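Local coordinates for tryptophan halogenase superfamily (Brevundimonas sp. BAL3, PDB 6FRL), which is a flavin-dependent halogenase of the tryptophan halogenase superfamily that prefers bromination of its substrates over chlorination, at residues T61-Y66 with V160-L165; R329-A334 with E381-T386; Y401-R406 with F457-D462. One frame throughout, in Å; residues are numbered along the deposited sequence.

Interaction 1 (T61-Y66 with V160-L165)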
loop_
_atom_site.group_PDB
_atom_site.type_symbol
_atom_site.label_atom_id
_atom_site.label_comp_id
_atom_site.label_asym_id
_atom_site.label_seq_id
_atom_site.Cartn_x
_atom_site.Cartn_y
_atom_site.Cartn_z
ATOM N N THR B 61 11.157 -11.757 -6.208
ATOM C CA THR B 61 10.822 -12.213 -4.878
ATOM C C THR B 61 11.547 -13.555 -4.543
ATOM O O THR B 61 11.968 -13.743 -3.417
ATOM C CB THR B 61 9.291 -12.356 -4.678
ATOM O OG1 THR B 61 8.733 -13.254 -5.666
ATOM C CG2 THR B 61 8.582 -11.014 -4.733
ATOM N N ILE B 62 11.715 -14.464 -5.505
ATOM C CA ILE B 62 12.325 -15.794 -5.222
ATOM C C ILE B 62 13.761 -15.694 -4.641
ATOM O O ILE B 62 14.158 -16.527 -3.829
ATOM C CB ILE B 62 12.284 -16.742 -6.461
ATOM C CG1 ILE B 62 12.455 -18.197 -6.068
ATOM C CG2 ILE B 62 13.409 -16.432 -7.439
ATOM C CD1 ILE B 62 11.410 -18.749 -5.134
ATOM N N ARG B 63 14.509 -14.664 -5.032
ATOM C CA ARG B 63 15.873 -14.446 -4.500
ATOM C C ARG B 63 15.808 -14.024 -3.041
ATOM O O ARG B 63 16.683 -14.411 -2.272
ATOM C CB ARG B 63 16.706 -13.448 -5.351
ATOM C CG ARG B 63 16.838 -13.884 -6.836
ATOM C CD ARG B 63 17.810 -13.062 -7.681
ATOM N NE ARG B 63 17.654 -11.637 -7.420
ATOM C CZ ARG B 63 18.404 -10.910 -6.602
ATOM N NH1 ARG B 63 19.449 -11.435 -5.952
ATOM N NH2 ARG B 63 18.115 -9.627 -6.448
ATOM N N ARG B 64 14.776 -13.282 -2.652
ATOM C CA ARG B 64 14.537 -12.974 -1.252
ATOM C C ARG B 64 14.085 -14.222 -0.470
ATOM O O ARG B 64 14.436 -14.372 0.686
ATOM C CB ARG B 64 13.523 -11.822 -1.095
ATOM C CG ARG B 64 13.254 -11.410 0.354
ATOM C CD ARG B 64 12.117 -10.381 0.481
ATOM N NE ARG B 64 10.754 -10.953 0.271
ATOM C CZ ARG B 64 9.825 -10.520 -0.606
ATOM N NH1 ARG B 64 10.034 -9.474 -1.420
ATOM N NH2 ARG B 64 8.646 -11.144 -0.673
ATOM N N PHE B 65 13.315 -15.101 -1.113
ATOM C CA PHE B 65 12.783 -16.295 -0.451
ATOM C C PHE B 65 13.933 -17.165 0.040
ATOM O O PHE B 65 14.030 -17.477 1.229
ATOM C CB PHE B 65 11.829 -17.064 -1.376
ATOM C CG PHE B 65 11.396 -18.389 -0.835
ATOM C CD1 PHE B 65 10.277 -18.488 0.007
ATOM C CD2 PHE B 65 12.091 -19.551 -1.168
ATOM C CE1 PHE B 65 9.887 -19.708 0.518
ATOM C CE2 PHE B 65 11.721 -20.777 -0.636
ATOM C CZ PHE B 65 10.619 -20.854 0.199
ATOM N N TYR B 66 14.824 -17.528 -0.870
ATOM C CA TYR B 66 15.989 -18.352 -0.499
ATOM C C TYR B 66 17.059 -17.539 0.257
ATOM O O TYR B 66 17.844 -18.115 1.045
ATOM C CB TYR B 66 16.548 -19.149 -1.694
ATOM C CG TYR B 66 17.122 -18.412 -2.914
ATOM C CD1 TYR B 66 18.352 -17.792 -2.865
ATOM C CD2 TYR B 66 16.497 -18.492 -4.155
ATOM C CE1 TYR B 66 18.918 -17.189 -3.998
ATOM C CE2 TYR B 66 17.043 -17.916 -5.286
ATOM C CZ TYR B 66 18.252 -17.256 -5.208
ATOM O OH TYR B 66 18.794 -16.659 -6.325
ATOM N N VAL B 160 18.656 1.597 -11.086
ATOM C CA VAL B 160 17.957 0.599 -10.276
ATOM C C VAL B 160 17.215 -0.378 -11.179
ATOM O O VAL B 160 16.337 0.015 -11.933
ATOM C CB VAL B 160 16.924 1.232 -9.300
ATOM C CG1 VAL B 160 16.320 0.163 -8.386
ATOM C CG2 VAL B 160 17.583 2.314 -8.458
ATOM N N PHE B 161 17.577 -1.650 -11.085
ATOM C CA PHE B 161 16.837 -2.755 -11.723
ATOM C C PHE B 161 16.939 -3.961 -10.787
ATOM O O PHE B 161 17.810 -3.973 -9.901
ATOM C CB PHE B 161 17.374 -3.092 -13.143
ATOM C CG PHE B 161 18.815 -3.556 -13.170
ATOM C CD1 PHE B 161 19.850 -2.649 -13.035
ATOM C CD2 PHE B 161 19.141 -4.894 -13.357
ATOM C CE1 PHE B 161 21.182 -3.067 -13.088
ATOM C CE2 PHE B 161 20.478 -5.316 -13.377
ATOM C CZ PHE B 161 21.494 -4.392 -13.251
ATOM N N ASP B 162 16.052 -4.946 -10.965
ATOM C CA ASP B 162 16.195 -6.236 -10.270
ATOM C C ASP B 162 16.258 -7.396 -11.281
ATOM O O ASP B 162 16.178 -7.190 -12.515
ATOM C CB ASP B 162 15.101 -6.378 -9.203
ATOM C CG ASP B 162 15.527 -7.238 -7.985
ATOM O OD1 ASP B 162 16.650 -7.813 -7.949
ATOM O OD2 ASP B 162 14.682 -7.350 -7.069
ATOM N N TRP B 163 16.457 -8.600 -10.771
ATOM C CA TRP B 163 16.627 -9.782 -11.622
ATOM C C TRP B 163 16.168 -11.035 -10.909
ATOM O O TRP B 163 16.085 -11.070 -9.675
ATOM C CB TRP B 163 18.093 -9.920 -12.024
ATOM C CG TRP B 163 19.067 -10.242 -10.877
ATOM C CD1 TRP B 163 19.538 -9.381 -9.913
ATOM C CD2 TRP B 163 19.692 -11.519 -10.612
ATOM N NE1 TRP B 163 20.392 -10.054 -9.059
ATOM C CE2 TRP B 163 20.512 -11.358 -9.479
ATOM C CE3 TRP B 163 19.629 -12.775 -11.223
ATOM C CZ2 TRP B 163 21.251 -12.388 -8.965
ATOM C CZ3 TRP B 163 20.384 -13.818 -10.694
ATOM C CH2 TRP B 163 21.175 -13.618 -9.589
ATOM N N ALA B 164 15.887 -12.069 -11.689
ATOM C CA ALA B 164 15.366 -13.327 -11.145
ATOM C C ALA B 164 16.030 -14.507 -11.848
ATOM O O ALA B 164 17.052 -14.314 -12.510
ATOM C CB ALA B 164 13.825 -13.373 -11.278
ATOM N N LEU B 165 15.459 -15.707 -11.684
ATOM C CA LEU B 165 16.020 -16.924 -12.271
ATOM C C LEU B 165 15.126 -17.621 -13.291
ATOM O O LEU B 165 13.867 -17.607 -13.196
ATOM C CB LEU B 165 16.329 -17.950 -11.172
ATOM C CG LEU B 165 17.062 -17.490 -9.926
ATOM C CD1 LEU B 165 17.318 -18.691 -9.009
ATOM C CD2 LEU B 165 18.341 -16.774 -10.317
#

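Interaction 2 (R329-A334 with E381-T386)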
loop_
_atom_site.group_PDB
_atom_site.type_symbol
_atom_site.label_atom_id
_atom_site.label_comp_id
_atom_site.label_asym_id
_atom_site.label_seq_id
_atom_site.Cartn_x
_atom_site.Cartn_y
_atom_site.Cartn_z
ATOM N N ARG B 329 -9.506 -21.807 -5.986
ATOM C CA ARG B 329 -10.197 -22.464 -4.872
ATOM C C ARG B 329 -11.031 -21.412 -4.115
ATOM O O ARG B 329 -10.542 -20.325 -3.848
ATOM C CB ARG B 329 -9.111 -23.075 -3.969
ATOM C CG ARG B 329 -9.582 -23.918 -2.797
ATOM C CD ARG B 329 -10.246 -25.181 -3.277
ATOM N NE ARG B 329 -9.451 -25.993 -4.183
ATOM C CZ ARG B 329 -9.943 -26.987 -4.922
ATOM N NH1 ARG B 329 -11.260 -27.310 -4.906
ATOM N NH2 ARG B 329 -9.103 -27.668 -5.693
ATOM N N SER B 330 -12.274 -21.720 -3.773
ATOM C CA SER B 330 -13.187 -20.703 -3.221
ATOM C C SER B 330 -12.730 -20.085 -1.902
ATOM O O SER B 330 -12.941 -18.904 -1.649
ATOM C CB SER B 330 -14.602 -21.294 -3.071
ATOM O OG SER B 330 -15.080 -21.697 -4.342
ATOM N N GLN B 331 -12.145 -20.913 -1.040
ATOM C CA GLN B 331 -11.428 -20.444 0.126
ATOM C C GLN B 331 -10.139 -21.264 0.170
ATOM O O GLN B 331 -10.169 -22.460 0.020
ATOM C CB GLN B 331 -12.302 -20.509 1.392
ATOM C CG GLN B 331 -12.407 -21.808 2.161
ATOM C CD GLN B 331 -13.483 -21.714 3.266
ATOM O OE1 GLN B 331 -14.662 -21.672 2.939
ATOM N NE2 GLN B 331 -13.083 -21.659 4.558
ATOM N N ALA B 332 -8.999 -20.615 0.303
ATOM C CA ALA B 332 -7.734 -21.333 0.260
ATOM C C ALA B 332 -7.431 -22.029 1.585
ATOM O O ALA B 332 -6.643 -22.981 1.608
ATOM C CB ALA B 332 -6.572 -20.409 -0.147
ATOM N N TRP B 333 -8.048 -21.540 2.657
ATOM C CA TRP B 333 -7.954 -22.104 4.008
ATOM C C TRP B 333 -9.361 -22.461 4.529
ATOM O O TRP B 333 -10.259 -21.590 4.620
ATOM C CB TRP B 333 -7.313 -21.084 4.947
ATOM C CG TRP B 333 -6.952 -21.512 6.348
ATOM C CD1 TRP B 333 -7.457 -22.555 7.073
ATOM C CD2 TRP B 333 -6.044 -20.845 7.214
ATOM N NE1 TRP B 333 -6.917 -22.588 8.328
ATOM C CE2 TRP B 333 -6.040 -21.553 8.450
ATOM C CE3 TRP B 333 -5.240 -19.715 7.075
ATOM C CZ2 TRP B 333 -5.261 -21.164 9.535
ATOM C CZ3 TRP B 333 -4.446 -19.323 8.142
ATOM C CH2 TRP B 333 -4.460 -20.051 9.367
ATOM N N ALA B 334 -9.546 -23.746 4.852
ATOM C CA ALA B 334 -10.766 -24.224 5.494
ATOM C C ALA B 334 -10.390 -25.107 6.686
ATOM O O ALA B 334 -9.497 -25.930 6.593
ATOM C CB ALA B 334 -11.604 -25.006 4.497
ATOM N N GLU B 381 -9.298 -13.311 7.064
ATOM C CA GLU B 381 -8.256 -12.446 6.509
ATOM C C GLU B 381 -7.366 -13.171 5.481
ATOM O O GLU B 381 -7.135 -12.650 4.417
ATOM C CB GLU B 381 -7.395 -11.842 7.640
ATOM C CG GLU B 381 -6.316 -10.843 7.206
ATOM C CD GLU B 381 -6.863 -9.580 6.518
ATOM O OE1 GLU B 381 -6.035 -8.915 5.841
ATOM O OE2 GLU B 381 -8.104 -9.301 6.594
ATOM N N PHE B 382 -6.875 -14.369 5.810
ATOM C CA PHE B 382 -6.065 -15.173 4.876
ATOM C C PHE B 382 -6.842 -15.414 3.596
ATOM O O PHE B 382 -6.313 -15.231 2.506
ATOM C CB PHE B 382 -5.643 -16.505 5.509
ATOM C CG PHE B 382 -4.682 -17.334 4.670
ATOM C CD1 PHE B 382 -5.128 -18.075 3.575
ATOM C CD2 PHE B 382 -3.344 -17.441 5.023
ATOM C CE1 PHE B 382 -4.240 -18.845 2.824
ATOM C CE2 PHE B 382 -2.454 -18.218 4.269
ATOM C CZ PHE B 382 -2.903 -18.919 3.170
ATOM N N ASN B 383 -8.097 -15.800 3.728
ATOM C CA ASN B 383 -8.931 -16.117 2.558
ATOM C C ASN B 383 -9.192 -14.904 1.715
ATOM O O ASN B 383 -9.130 -14.991 0.472
ATOM C CB ASN B 383 -10.237 -16.836 2.954
ATOM C CG ASN B 383 -9.993 -18.287 3.352
ATOM O OD1 ASN B 383 -9.073 -18.931 2.834
ATOM N ND2 ASN B 383 -10.813 -18.812 4.288
ATOM N N ASP B 384 -9.401 -13.770 2.383
ATOM C CA ASP B 384 -9.645 -12.500 1.697
ATOM C C ASP B 384 -8.409 -11.986 0.935
ATOM O O ASP B 384 -8.502 -11.615 -0.230
ATOM C CB ASP B 384 -10.188 -11.434 2.672
ATOM C CG ASP B 384 -10.708 -10.198 1.933
ATOM O OD1 ASP B 384 -11.698 -10.299 1.177
ATOM O OD2 ASP B 384 -10.093 -9.130 2.077
ATOM N N GLN B 385 -7.253 -11.979 1.586
ATOM C CA GLN B 385 -6.015 -11.549 0.924
ATOM C C GLN B 385 -5.764 -12.422 -0.313
ATOM O O GLN B 385 -5.562 -11.903 -1.411
ATOM C CB GLN B 385 -4.799 -11.612 1.882
ATOM C CG GLN B 385 -4.828 -10.656 3.059
ATOM C CD GLN B 385 -3.559 -10.691 3.930
ATOM O OE1 GLN B 385 -2.495 -11.191 3.530
ATOM N NE2 GLN B 385 -3.673 -10.142 5.147
ATOM N N THR B 386 -5.790 -13.744 -0.124
ATOM C CA THR B 386 -5.497 -14.717 -1.197
ATOM C C THR B 386 -6.391 -14.533 -2.435
ATOM O O THR B 386 -5.910 -14.509 -3.577
ATOM C CB THR B 386 -5.611 -16.174 -0.660
ATOM O OG1 THR B 386 -4.813 -16.332 0.534
ATOM C CG2 THR B 386 -5.171 -17.186 -1.715
HETATM O O HOH W 1 -9.222 -17.545 -0.695
#

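Interaction 3 (Y401-R406 with F457-D462)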
loop_
_atom_site.group_PDB
_atom_site.type_symbol
_atom_site.label_atom_id
_atom_site.label_comp_id
_atom_site.label_asym_id
_atom_site.label_seq_id
_atom_site.Cartn_x
_atom_site.Cartn_y
_atom_site.Cartn_z
ATOM N N TYR B 401 -4.081 -9.984 -23.453
ATOM C CA TYR B 401 -4.954 -10.432 -24.535
ATOM C C TYR B 401 -5.857 -9.290 -25.031
ATOM O O TYR B 401 -6.016 -9.087 -26.230
ATOM C CB TYR B 401 -5.850 -11.595 -24.066
ATOM C CG TYR B 401 -5.142 -12.902 -23.793
ATOM C CD1 TYR B 401 -4.697 -13.713 -24.852
ATOM C CD2 TYR B 401 -4.941 -13.369 -22.483
ATOM C CE1 TYR B 401 -4.047 -14.919 -24.604
ATOM C CE2 TYR B 401 -4.305 -14.583 -22.238
ATOM C CZ TYR B 401 -3.865 -15.350 -23.300
ATOM O OH TYR B 401 -3.264 -16.568 -23.099
ATOM N N LYS B 402 -6.449 -8.567 -24.079
ATOM C CA LYS B 402 -7.368 -7.464 -24.360
ATOM C C LYS B 402 -6.815 -6.390 -25.294
ATOM O O LYS B 402 -7.587 -5.826 -26.069
ATOM C CB LYS B 402 -7.813 -6.828 -23.051
ATOM C CG LYS B 402 -8.841 -5.698 -23.196
ATOM C CD LYS B 402 -10.067 -6.133 -23.987
ATOM C CE LYS B 402 -11.271 -5.247 -23.763
ATOM N NZ LYS B 402 -12.383 -5.609 -24.695
ATOM N N LEU B 403 -5.505 -6.113 -25.219
ATOM C CA LEU B 403 -4.863 -5.033 -25.988
ATOM C C LEU B 403 -4.084 -5.482 -27.241
ATOM O O LEU B 403 -3.405 -4.664 -27.915
ATOM C CB LEU B 403 -3.903 -4.267 -25.075
ATOM C CG LEU B 403 -4.473 -3.674 -23.784
ATOM C CD1 LEU B 403 -3.383 -2.927 -23.050
ATOM C CD2 LEU B 403 -5.628 -2.738 -24.094
ATOM N N ASN B 404 -4.184 -6.758 -27.586
ATOM C CA ASN B 404 -3.457 -7.261 -28.744
ATOM C C ASN B 404 -3.920 -6.518 -30.019
ATOM O O ASN B 404 -5.045 -6.034 -30.075
ATOM C CB ASN B 404 -3.600 -8.780 -28.844
ATOM C CG ASN B 404 -4.774 -9.200 -29.693
ATOM O OD1 ASN B 404 -4.662 -9.244 -30.922
ATOM N ND2 ASN B 404 -5.890 -9.551 -29.053
ATOM N N ARG B 405 -3.037 -6.413 -31.000
ATOM C CA ARG B 405 -3.332 -5.770 -32.290
ATOM C C ARG B 405 -3.180 -6.738 -33.514
ATOM O O ARG B 405 -2.911 -6.324 -34.645
ATOM C CB ARG B 405 -2.441 -4.529 -32.464
ATOM C CG ARG B 405 -2.765 -3.373 -31.542
ATOM C CD ARG B 405 -2.264 -2.074 -32.196
ATOM N NE ARG B 405 -2.254 -0.920 -31.285
ATOM C CZ ARG B 405 -2.813 0.279 -31.504
ATOM N NH1 ARG B 405 -3.467 0.554 -32.640
ATOM N NH2 ARG B 405 -2.726 1.226 -30.575
ATOM N N ARG B 406 -3.386 -8.026 -33.280
ATOM C CA ARG B 406 -3.231 -9.019 -34.327
ATOM C C ARG B 406 -4.524 -9.086 -35.125
ATOM O O ARG B 406 -5.599 -9.145 -34.539
ATOM C CB ARG B 406 -2.886 -10.386 -33.718
ATOM C CG ARG B 406 -1.437 -10.521 -33.259
ATOM C CD ARG B 406 -1.178 -11.883 -32.659
ATOM N NE ARG B 406 -1.269 -12.983 -33.631
ATOM C CZ ARG B 406 -0.239 -13.571 -34.240
ATOM N NH1 ARG B 406 1.019 -13.195 -34.026
ATOM N NH2 ARG B 406 -0.476 -14.542 -35.112
ATOM N N PHE B 457 1.760 -2.580 -26.038
ATOM C CA PHE B 457 0.629 -2.657 -26.963
ATOM C C PHE B 457 0.201 -1.332 -27.583
ATOM O O PHE B 457 -0.825 -1.291 -28.221
ATOM C CB PHE B 457 -0.569 -3.316 -26.285
ATOM C CG PHE B 457 -0.368 -4.764 -26.020
ATOM C CD1 PHE B 457 -0.662 -5.699 -26.990
ATOM C CD2 PHE B 457 0.138 -5.193 -24.808
ATOM C CE1 PHE B 457 -0.491 -7.044 -26.731
ATOM C CE2 PHE B 457 0.337 -6.527 -24.552
ATOM C CZ PHE B 457 0.022 -7.465 -25.513
ATOM N N GLY B 458 0.978 -0.267 -27.408
ATOM C CA GLY B 458 0.703 1.018 -28.020
ATOM C C GLY B 458 -0.541 1.773 -27.549
ATOM O O GLY B 458 -1.095 2.557 -28.321
ATOM N N LEU B 459 -0.979 1.563 -26.298
ATOM C CA LEU B 459 -2.113 2.315 -25.741
ATOM C C LEU B 459 -1.633 3.445 -24.827
ATOM O O LEU B 459 -1.132 3.180 -23.755
ATOM C CB LEU B 459 -3.055 1.381 -24.983
ATOM C CG LEU B 459 -4.313 2.079 -24.376
ATOM C CD1 LEU B 459 -5.212 2.736 -25.438
ATOM C CD2 LEU B 459 -5.135 1.151 -23.502
ATOM N N TYR B 460 -1.848 4.696 -25.241
ATOM C CA TYR B 460 -1.344 5.883 -24.546
ATOM C C TYR B 460 -2.463 6.859 -24.241
ATOM O O TYR B 460 -3.420 6.907 -24.984
ATOM C CB TYR B 460 -0.323 6.595 -25.431
ATOM C CG TYR B 460 0.825 5.720 -25.856
ATOM C CD1 TYR B 460 1.817 5.360 -24.936
ATOM C CD2 TYR B 460 0.928 5.237 -27.155
ATOM C CE1 TYR B 460 2.885 4.555 -25.294
ATOM C CE2 TYR B 460 2.000 4.426 -27.527
ATOM C CZ TYR B 460 2.978 4.097 -26.576
ATOM O OH TYR B 460 4.046 3.300 -26.898
ATOM N N PRO B 461 -2.335 7.666 -23.173
ATOM C CA PRO B 461 -3.370 8.630 -22.829
ATOM C C PRO B 461 -3.478 9.788 -23.790
ATOM O O PRO B 461 -2.500 10.108 -24.448
ATOM C CB PRO B 461 -2.943 9.167 -21.454
ATOM C CG PRO B 461 -1.582 8.663 -21.188
ATOM C CD PRO B 461 -1.336 7.508 -22.105
ATOM N N ASP B 462 -4.649 10.426 -23.814
ATOM C CA ASP B 462 -4.939 11.564 -24.717
ATOM C C ASP B 462 -4.171 12.761 -24.187
ATOM O O ASP B 462 -3.416 13.379 -24.938
ATOM C CB ASP B 462 -6.452 11.935 -24.802
ATOM C CG ASP B 462 -7.397 10.866 -24.163
ATOM O OD1 ASP B 462 -7.288 9.687 -24.561
ATOM O OD2 ASP B 462 -8.234 11.220 -23.278
#

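Interaction 1 (T61-Y66 with V160-L165)
Arg63 and Trp163 are brought face to face by two torsions: the arginine chain runs out from helix 61-68 and then bends at chi3 (-44°), while chi1 of Trp163 (67°) sets the indole between its own backbone N and carbonyl carbon. The guanidinium consequently lies flat on the ring, the planes only 14° apart. Arg63 CZ comes within 3.3 Å of Trp163 NE1 in a cation-pi contact with the five-membered ring, and Arg63 CD sits over the six-membered ring as a CH-pi partner. Arginine suits the place because its flat cation can stack and still donate from its rim. Its NE gives a hydrogen bond to Trp163 O at 2.8 Å, meeting that oxygen from above the carbonyl plane. Arg63 NH2 reaches Asp162 OD1 at 2.8 Å, a salt bridge made in the guanidinium plane and received on the syn lone pair; the carboxylate itself is turned almost perpendicular. Trp163 N adds a weak bond to the same OD1, 2.9 Å away, which may help to orient the acid. Nearby, Leu165 CD1 packs 3.7 Å from Tyr66 OH, joining helix 61-68 to strand 164-168, the middle strand of a three-stranded antiparallel sheet. Asp73 takes both Tyr66 OH and Arg63 NH1. With every guanidinium nitrogen engaged and two carboxylates close by, this partly exposed cation is held against rotation and probably well compensated in charge.

Interaction 2 (R329-A334 with E381-T386)
Asn383 and Trp333 carry the polar part of the contact, in which one side-chain amide pairs with the backbone of a single residue. Trp333 N donates to Asn383 OD1 at 2.8 Å, and Asn383 ND2 returns a bond to Trp333 O at 2.9 Å, each donor lying in the carbonyl plane of its acceptor, on a lone pair. Asparagine fits because its amide offers a donor and an acceptor side by side, much as another strand would. Trp333 O is gripped again by Gln331 NE2 at 2.8 Å, with the glutamine amide steeply inclined to that of Asn383. A water adds a further bridge, donating to Asn383 O and accepting from Ala332 N.

The aromatic contact is an edge-to-face pair. With CG of Phe382 anti to its backbone N (chi1 -174°), the phenyl face turns to receive the indole edge: Trp333 CE3 stands 3.4 Å from Phe382 CG, and the planes are at 84°. Apolar packing completes the join, as the small Ala332 CB touches both the rim of Phe382 and, at 3.8 Å, Thr386 CG2.

Strand 333-334 borders a mixed sheet that also holds strand 13-17, which leads into a GxGxxG pattern. Helix 376-402 thus packs beside the outermost strand of what is probably the Rossmann-type, flavin-binding part of the fold.

Interaction 3 (Y401-R406 with F457-D462)
Tyr401 O, near the end of helix 376-402, is gripped twice by Asn404, the residue whose CA lies against Phe457 CE1. Asn404 ND2 donates to it at 2.9 Å, nearly straight and in the carbonyl plane, while Asn404 N reaches it over a longer 3.3 Å. The other end of the amide is used as well: Asn404 OD1 accepts from Arg406 N at 2.9 Å, forming an Asx turn. Asparagine is apt here, since one short side chain both closes the helix end and shapes the loop that follows.

Across the contact, Phe457 does most of the packing. Its CG lies anti to the carbonyl carbon (chi1 -69°), which directs the ring at the other segment, where Phe457 CE1 comes 3.6 Å from Asn404 CA. Leu403 lies alongside, its CB 3.7 Å from Phe457 CB, and it extends CD2 to Leu459 CD2 at 4.0 Å, the two leucines crossing at about a right angle. Toward the solvent side, Arg405 reaches over with only weak bonds, NE to Phe457 O at 3.4 Å and NH2 to Gly458 O at 3.1 Å; its chain is poorly ordered. Gly458, with phi 67°, is the C-prime residue of a Schellman motif that ends helix 447-456, a backbone shape that favours glycine.

Two helix ends therefore meet here. Helix 410-417 backs Asn404 through Cys415, Trp93 and Ser94 pack on Phe457, and helix 422-434 touches Leu459 through Thr432.

Interaction 1 is the most buried of the three and lies closest to the middle of the chain; interactions 2 and 3 are partly buried and farther out, and interaction 3 includes an exposed residue. Interactions 2 and 3 share helix 376-402, one using its early turns and the other its end, with their centres about 33 Å apart; interaction 1 lies about 26 Å from interaction 2 between centres. The chemistry follows the setting. A charged group is stacked and paired with acids in the interior, a neutral amide reads a strand's backbone at a sheet margin, and near the surface apolar packing of two helix ends is supplemented by weak arginine bonds.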